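PDB 3CE2: putative peptidase from Chlamydophila abortus, which probably acts as a zinc-dependent oligopeptidase of the M3B family, cleaving small peptides. Local coordinates for residues S342-E347 with E550-N555; A432-E437 with I543-F548. One frame throughout, in Å; residues are numbered along the deposited sequence.

Interaction 1 of 2, residues S342-E347 with E550-N555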
ATOM      1  N   SER A 342     -10.605  19.738  -9.329  1.00 46.22           N
ATOM      2  CA  SER A 342     -10.371  20.590 -10.512  1.00 50.05           C
ATOM      3  C   SER A 342      -8.906  21.007 -10.789  1.00 47.60           C
ATOM      4  O   SER A 342      -8.511  21.166 -11.943  1.00 46.47           O
ATOM      5  CB  SER A 342     -11.318  21.812 -10.571  1.00 49.99           C
ATOM      6  OG  SER A 342     -11.139  22.692  -9.476  1.00 54.90           O
ATOM      7  N   PRO A 343      -8.089  21.192  -9.746  1.00 46.31           N
ATOM      8  CA  PRO A 343      -6.693  21.462 -10.102  1.00 44.95           C
ATOM      9  C   PRO A 343      -6.022  20.329 -10.890  1.00 49.66           C
ATOM     10  O   PRO A 343      -4.916  20.511 -11.390  1.00 52.66           O
ATOM     11  CB  PRO A 343      -6.014  21.645  -8.750  1.00 40.21           C
ATOM     12  CG  PRO A 343      -7.116  22.050  -7.836  1.00 43.46           C
ATOM     13  CD  PRO A 343      -8.308  21.251  -8.296  1.00 44.30           C
ATOM     14  N   LEU A 344      -6.666  19.170 -11.005  1.00 50.70           N
ATOM     15  CA  LEU A 344      -6.094  18.100 -11.812  1.00 49.80           C
ATOM     16  C   LEU A 344      -6.479  18.266 -13.271  1.00 51.50           C
ATOM     17  O   LEU A 344      -6.085  17.470 -14.137  1.00 51.03           O
ATOM     18  CB  LEU A 344      -6.523  16.741 -11.292  1.00 50.53           C
ATOM     19  CG  LEU A 344      -6.037  16.409  -9.884  1.00 47.43           C
ATOM     20  CD1 LEU A 344      -6.400  14.997  -9.547  1.00 43.79           C
ATOM     21  CD2 LEU A 344      -4.550  16.596  -9.773  1.00 48.63           C
ATOM     22  N   GLY A 345      -7.246  19.312 -13.551  1.00 49.71           N
ATOM     23  CA  GLY A 345      -7.567  19.640 -14.924  1.00 51.42           C
ATOM     24  C   GLY A 345      -8.898  19.116 -15.418  1.00 55.52           C
ATOM     25  O   GLY A 345      -9.379  18.063 -14.990  1.00 57.04           O
ATOM     26  N   THR A 346      -9.487  19.873 -16.337  1.00 58.31           N
ATOM     27  CA  THR A 346     -10.757  19.536 -16.963  1.00 56.75           C
ATOM     28  C   THR A 346     -10.794  18.084 -17.416  1.00 54.82           C
ATOM     29  O   THR A 346     -11.783  17.381 -17.204  1.00 51.30           O
ATOM     30  CB  THR A 346     -11.008  20.451 -18.186  1.00 54.70           C
ATOM     31  OG1 THR A 346     -11.103  21.795 -17.732  1.00 56.24           O
ATOM     32  CG2 THR A 346     -12.298  20.096 -18.885  1.00 53.25           C
ATOM     33  N   GLU A 347      -9.715  17.634 -18.042  1.00 49.15           N
ATOM     34  CA  GLU A 347      -9.734  16.324 -18.659  1.00 56.97           C
ATOM     35  C   GLU A 347      -9.786  15.199 -17.646  1.00 54.73           C
ATOM     36  O   GLU A 347     -10.584  14.285 -17.805  1.00 55.62           O
ATOM     37  CB  GLU A 347      -8.548  16.161 -19.597  1.00 67.07           C
ATOM     38  CG  GLU A 347      -8.401  17.341 -20.542  1.00 82.92           C
ATOM     39  CD  GLU A 347      -7.971  16.901 -21.925  1.00 91.90           C
ATOM     40  OE1 GLU A 347      -8.083  15.689 -22.217  1.00 94.73           O
ATOM     41  OE2 GLU A 347      -7.523  17.759 -22.719  1.00 97.24           O
ATOM     42  N   GLU A 550       1.661  19.877  -3.965  1.00 47.83           N
ATOM     43  CA  GLU A 550       2.099  21.232  -3.641  1.00 48.28           C
ATOM     44  C   GLU A 550       2.474  22.009  -4.911  1.00 49.32           C
ATOM     45  O   GLU A 550       2.047  23.146  -5.097  1.00 52.28           O
ATOM     46  CB  GLU A 550       3.271  21.179  -2.667  1.00 54.33           C
ATOM     47  CG  GLU A 550       3.847  22.544  -2.265  1.00 63.43           C
ATOM     48  CD  GLU A 550       3.019  23.261  -1.205  1.00 66.02           C
ATOM     49  OE1 GLU A 550       1.866  22.840  -0.931  1.00 68.33           O
ATOM     50  OE2 GLU A 550       3.535  24.250  -0.641  1.00 66.72           O
ATOM     51  N   LYS A 551       3.246  21.382  -5.793  1.00 45.03           N
ATOM     52  CA  LYS A 551       3.585  21.988  -7.066  1.00 43.72           C
ATOM     53  C   LYS A 551       2.329  22.339  -7.852  1.00 48.80           C
ATOM     54  O   LYS A 551       2.257  23.396  -8.476  1.00 47.44           O
ATOM     55  CB  LYS A 551       4.470  21.057  -7.890  1.00 43.79           C
ATOM     56  CG  LYS A 551       5.848  20.825  -7.301  1.00 45.79           C
ATOM     57  CD  LYS A 551       6.715  19.876  -8.161  1.00 47.72           C
ATOM     58  CE  LYS A 551       8.182  20.032  -7.749  1.00 52.88           C
ATOM     59  NZ  LYS A 551       8.990  18.787  -7.876  1.00 58.36           N
ATOM     60  N   ILE A 552       1.330  21.461  -7.815  1.00 47.30           N
ATOM     61  CA  ILE A 552       0.134  21.692  -8.600  1.00 41.55           C
ATOM     62  C   ILE A 552      -0.661  22.843  -8.008  1.00 43.79           C
ATOM     63  O   ILE A 552      -1.175  23.680  -8.740  1.00 43.41           O
ATOM     64  CB  ILE A 552      -0.740  20.421  -8.709  1.00 40.45           C
ATOM     65  CG1 ILE A 552      -0.132  19.454  -9.716  1.00 39.54           C
ATOM     66  CG2 ILE A 552      -2.189  20.772  -9.116  1.00 35.62           C
ATOM     67  CD1 ILE A 552      -0.499  18.010  -9.450  1.00 38.80           C
ATOM     68  N   LEU A 553      -0.779  22.900  -6.685  1.00 47.21           N
ATOM     69  CA  LEU A 553      -1.554  24.007  -6.089  1.00 51.86           C
ATOM     70  C   LEU A 553      -0.872  25.385  -6.219  1.00 54.09           C
ATOM     71  O   LEU A 553      -1.490  26.410  -5.996  1.00 48.96           O
ATOM     72  CB  LEU A 553      -1.921  23.720  -4.637  1.00 46.14           C
ATOM     73  CG  LEU A 553      -2.796  22.489  -4.416  1.00 50.98           C
ATOM     74  CD1 LEU A 553      -2.745  22.000  -2.941  1.00 46.00           C
ATOM     75  CD2 LEU A 553      -4.230  22.757  -4.885  1.00 46.98           C
ATOM     76  N   ASN A 554       0.399  25.397  -6.594  1.00 60.54           N
ATOM     77  CA  ASN A 554       1.138  26.641  -6.772  1.00 60.24           C
ATOM     78  C   ASN A 554       1.491  26.960  -8.223  1.00 63.94           C
ATOM     79  O   ASN A 554       2.183  27.946  -8.496  1.00 61.97           O
ATOM     80  CB  ASN A 554       2.407  26.582  -5.940  1.00 56.71           C
ATOM     81  CG  ASN A 554       2.124  26.715  -4.476  1.00 60.03           C
ATOM     82  OD1 ASN A 554       1.316  27.552  -4.063  1.00 61.65           O
ATOM     83  ND2 ASN A 554       2.776  25.887  -3.672  1.00 58.57           N
ATOM     84  N   ASN A 555       1.005  26.116  -9.135  1.00 64.53           N
ATOM     85  CA  ASN A 555       1.295  26.191 -10.569  1.00 66.72           C
ATOM     86  C   ASN A 555       2.768  26.297 -10.865  1.00 67.88           C
ATOM     87  O   ASN A 555       3.182  27.151 -11.635  1.00 72.14           O
ATOM     88  CB  ASN A 555       0.547  27.351 -11.216  1.00 66.18           C
ATOM     89  CG  ASN A 555      -0.721  27.679 -10.480  1.00 70.74           C
ATOM     90  OD1 ASN A 555      -0.689  28.359  -9.454  1.00 74.75           O
ATOM     91  ND2 ASN A 555      -1.849  27.173 -10.972  1.00 69.58           N
TER

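Interaction 2 of 2, residues A432-E437 with I543-F548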
ATOM      1  N   ALA A 432      -1.379   8.087  -6.092  1.00 37.75           N
ATOM      2  CA  ALA A 432      -2.514   8.711  -6.771  1.00 36.91           C
ATOM      3  C   ALA A 432      -3.709   8.814  -5.859  1.00 42.70           C
ATOM      4  O   ALA A 432      -4.430   9.817  -5.890  1.00 43.60           O
ATOM      5  CB  ALA A 432      -2.885   7.951  -8.013  1.00 33.58           C
ATOM      6  N   SER A 433      -3.926   7.773  -5.056  1.00 41.17           N
ATOM      7  CA  SER A 433      -5.053   7.753  -4.131  1.00 43.43           C
ATOM      8  C   SER A 433      -4.880   8.785  -3.016  1.00 45.75           C
ATOM      9  O   SER A 433      -5.822   9.508  -2.662  1.00 39.99           O
ATOM     10  CB  SER A 433      -5.193   6.365  -3.526  1.00 44.05           C
ATOM     11  OG  SER A 433      -3.925   5.912  -3.083  1.00 53.17           O
ATOM     12  N   THR A 434      -3.662   8.854  -2.478  1.00 44.84           N
ATOM     13  CA  THR A 434      -3.362   9.735  -1.367  1.00 40.52           C
ATOM     14  C   THR A 434      -3.456  11.180  -1.819  1.00 41.67           C
ATOM     15  O   THR A 434      -4.075  12.011  -1.144  1.00 40.02           O
ATOM     16  CB  THR A 434      -1.970   9.431  -0.780  1.00 43.79           C
ATOM     17  OG1 THR A 434      -1.998   8.149  -0.135  1.00 44.48           O
ATOM     18  CG2 THR A 434      -1.578  10.471   0.238  1.00 39.38           C
ATOM     19  N   LEU A 435      -2.870  11.474  -2.976  1.00 43.38           N
ATOM     20  CA  LEU A 435      -2.981  12.815  -3.551  1.00 41.11           C
ATOM     21  C   LEU A 435      -4.441  13.234  -3.704  1.00 41.62           C
ATOM     22  O   LEU A 435      -4.806  14.341  -3.323  1.00 49.80           O
ATOM     23  CB  LEU A 435      -2.243  12.921  -4.886  1.00 39.31           C
ATOM     24  CG  LEU A 435      -2.236  14.295  -5.581  1.00 40.55           C
ATOM     25  CD1 LEU A 435      -0.948  14.526  -6.368  1.00 36.80           C
ATOM     26  CD2 LEU A 435      -3.442  14.517  -6.467  1.00 31.41           C
ATOM     27  N   ASN A 436      -5.286  12.366  -4.241  1.00 37.49           N
ATOM     28  CA  ASN A 436      -6.721  12.677  -4.288  1.00 42.42           C
ATOM     29  C   ASN A 436      -7.351  12.947  -2.913  1.00 43.34           C
ATOM     30  O   ASN A 436      -8.111  13.892  -2.766  1.00 46.66           O
ATOM     31  CB  ASN A 436      -7.515  11.605  -5.050  1.00 39.67           C
ATOM     32  CG  ASN A 436      -7.393  11.750  -6.548  1.00 41.23           C
ATOM     33  OD1 ASN A 436      -6.656  12.598  -7.039  1.00 46.62           O
ATOM     34  ND2 ASN A 436      -8.103  10.914  -7.289  1.00 41.35           N
ATOM     35  N   GLU A 437      -7.050  12.128  -1.907  1.00 44.61           N
ATOM     36  CA  GLU A 437      -7.589  12.378  -0.575  1.00 41.25           C
ATOM     37  C   GLU A 437      -7.206  13.769  -0.157  1.00 42.74           C
ATOM     38  O   GLU A 437      -8.043  14.526   0.296  1.00 47.23           O
ATOM     39  CB  GLU A 437      -7.005  11.432   0.452  1.00 46.81           C
ATOM     40  CG  GLU A 437      -7.733  10.112   0.606  1.00 65.42           C
ATOM     41  CD  GLU A 437      -6.871   9.071   1.323  1.00 71.96           C
ATOM     42  OE1 GLU A 437      -6.643   9.218   2.545  1.00 75.21           O
ATOM     43  OE2 GLU A 437      -6.405   8.121   0.656  1.00 76.68           O
ATOM     44  N   ILE A 543       5.131  11.353   0.787  1.00 35.99           N
ATOM     45  CA  ILE A 543       6.025  12.435   0.405  1.00 37.69           C
ATOM     46  C   ILE A 543       5.830  12.770  -1.077  1.00 41.44           C
ATOM     47  O   ILE A 543       5.631  13.926  -1.452  1.00 42.69           O
ATOM     48  CB  ILE A 543       7.482  12.101   0.757  1.00 39.32           C
ATOM     49  CG1 ILE A 543       7.677  12.265   2.258  1.00 38.57           C
ATOM     50  CG2 ILE A 543       8.449  12.997   0.030  1.00 34.19           C
ATOM     51  CD1 ILE A 543       8.887  11.538   2.785  1.00 43.00           C
ATOM     52  N   ALA A 544       5.826  11.759  -1.930  1.00 43.77           N
ATOM     53  CA  ALA A 544       5.664  12.025  -3.361  1.00 41.30           C
ATOM     54  C   ALA A 544       4.316  12.673  -3.666  1.00 41.88           C
ATOM     55  O   ALA A 544       4.246  13.594  -4.485  1.00 45.60           O
ATOM     56  CB  ALA A 544       5.819  10.767  -4.150  1.00 34.64           C
ATOM     57  N   ALA A 545       3.252  12.180  -3.024  1.00 39.83           N
ATOM     58  CA  ALA A 545       1.897  12.684  -3.276  1.00 37.26           C
ATOM     59  C   ALA A 545       1.821  14.152  -2.878  1.00 43.58           C
ATOM     60  O   ALA A 545       1.286  14.980  -3.620  1.00 44.70           O
ATOM     61  CB  ALA A 545       0.879  11.883  -2.497  1.00 37.56           C
ATOM     62  N   LEU A 546       2.377  14.464  -1.703  1.00 38.93           N
ATOM     63  CA  LEU A 546       2.362  15.814  -1.188  1.00 39.97           C
ATOM     64  C   LEU A 546       3.212  16.766  -2.032  1.00 39.66           C
ATOM     65  O   LEU A 546       2.839  17.918  -2.247  1.00 40.00           O
ATOM     66  CB  LEU A 546       2.826  15.822   0.260  1.00 38.77           C
ATOM     67  CG  LEU A 546       1.837  15.198   1.233  1.00 35.19           C
ATOM     68  CD1 LEU A 546       2.372  15.389   2.600  1.00 34.08           C
ATOM     69  CD2 LEU A 546       0.474  15.838   1.117  1.00 35.51           C
ATOM     70  N   CYS A 547       4.342  16.271  -2.515  1.00 42.00           N
ATOM     71  CA  CYS A 547       5.196  17.025  -3.422  1.00 40.98           C
ATOM     72  C   CYS A 547       4.480  17.374  -4.709  1.00 40.24           C
ATOM     73  O   CYS A 547       4.337  18.542  -5.049  1.00 49.23           O
ATOM     74  CB  CYS A 547       6.448  16.223  -3.746  1.00 47.86           C
ATOM     75  SG  CYS A 547       7.598  17.045  -4.875  1.00 55.21           S
ATOM     76  N   PHE A 548       4.028  16.363  -5.432  1.00 46.80           N
ATOM     77  CA  PHE A 548       3.230  16.572  -6.643  1.00 40.58           C
ATOM     78  C   PHE A 548       2.105  17.546  -6.405  1.00 36.65           C
ATOM     79  O   PHE A 548       1.889  18.480  -7.175  1.00 38.01           O
ATOM     80  CB  PHE A 548       2.628  15.259  -7.075  1.00 42.31           C
ATOM     81  CG  PHE A 548       3.503  14.469  -7.976  1.00 44.20           C
ATOM     82  CD1 PHE A 548       4.074  15.059  -9.091  1.00 50.10           C
ATOM     83  CD2 PHE A 548       3.720  13.133  -7.745  1.00 43.41           C
ATOM     84  CE1 PHE A 548       4.866  14.326  -9.941  1.00 47.37           C
ATOM     85  CE2 PHE A 548       4.501  12.391  -8.588  1.00 41.93           C
ATOM     86  CZ  PHE A 548       5.084  12.983  -9.677  1.00 46.53           C
TER

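Interaction 1 of 2, residues S342-E347 with E550-N555
Pro-343 and Ile-552 bring together the ends of two structural elements: a short 3-10 turn that leads into helix 345-357, and the last turn of helix 536-553, which closes in a Schellman motif at Asn-555. No hydrogen bond spans the contact, and the two segments meet by van der Waals packing, mostly between apolar side chains. Ile-552 is the pivot, because its two branches serve different neighbours. With CG1 beside its backbone N (chi1 -77°), the methyl CG2 is anti to that nitrogen and projects at Pro-343, coming 3.9 Å from the ring atom CB of Pro-343. The same methyl lies 3.6 Å from the backbone O of Pro-343. The longer branch runs to Leu-344, where Ile-552 CD1 stands 4.3 Å from Leu-344 CD2. Leu-344 starts out from the backbone pointing away from the helix end, and its CD2 branch is what reaches back to the isoleucine. Further along the proline ring, Leu-553 crosses it obliquely. One proline ring thus touches two successive residues of the final helical turn. Helix 431-447 adds to the same packing, with Leu-439 against both Pro-343 and Leu-344 and Asp-442 against Leu-553, while Tyr-563 of helix 559-567 touches Ile-552. Gly-345 N donates to Ser-342 O at 2.8 Å to close the 3-10 turn, and the positive phi of Gly-345 (96°), a backbone angle that suits a residue without a side chain, turns the chain here. The proline's second side-chain contact is between Pro-343 CG and Leu-553 CD2, 4.2 Å apart.

Interaction 2 of 2, residues A432-E437 with I543-F548
Thr-434, which packs against Ala-545, has its hydroxyl turned back to the residue just before its helix: the backbone O of Glu-430 is gripped by both Thr-434 OG1 and Ser-433 OG. With OG1 committed to that bond (chi1 -69°), CG2 of Thr-434 is left to meet Ala-545, 3.9 Å from CB of that alanine. Segments 432-437 and 543-548 cross at -51°, with their axes 8.5 Å apart at closest. The small side chain of Ala-545 at the crossing is consistent with this approach; its CA is 4.9 Å from CA of Leu-435. The Ala-545 methyl fits between Thr-434 and Leu-435. Leu-435 CD1 lies 3.6 Å from Ala-545 O and 3.7 Å from Phe-548 CB, the side chains of Leu-435 and Phe-548 crossing at about a right angle. Beyond CB the Phe-548 ring leads away to meet the rings of Tyr-563 and Phe-566. The zinc ligand Glu-430 immediately precedes helix 431-447, and Glu-437 OE2, on that helix, is hydrogen-bonded to ND1 of His-402, a second ligand. Helix 394-416, bearing the HExxH histidines, covers one part of helix 431-447, helix 590-607 packs on helix 536-553, and helix 559-567 touches both.

Helix 536-553 takes part in both contacts, and the two centres lie 12 Å apart. Interaction 2 is buried, a crossing of two helices packed among other helices, near the zinc held by His-402, His-406 and Glu-430, probably the catalytic one. Interaction 1, farther from the centre of the chain and only partly buried, uses the end of the same helix against a turn. Both lack hydrogen bonds between their segments, yet the chemistry differs: a small methyl sits at the close approach in interaction 2, whereas larger branched chains and a proline bridge the wider gap in interaction 1. They touch through Leu-344, whose CD2 lies 4.1 Å from Leu-435 CD2, giving continuous apolar packing.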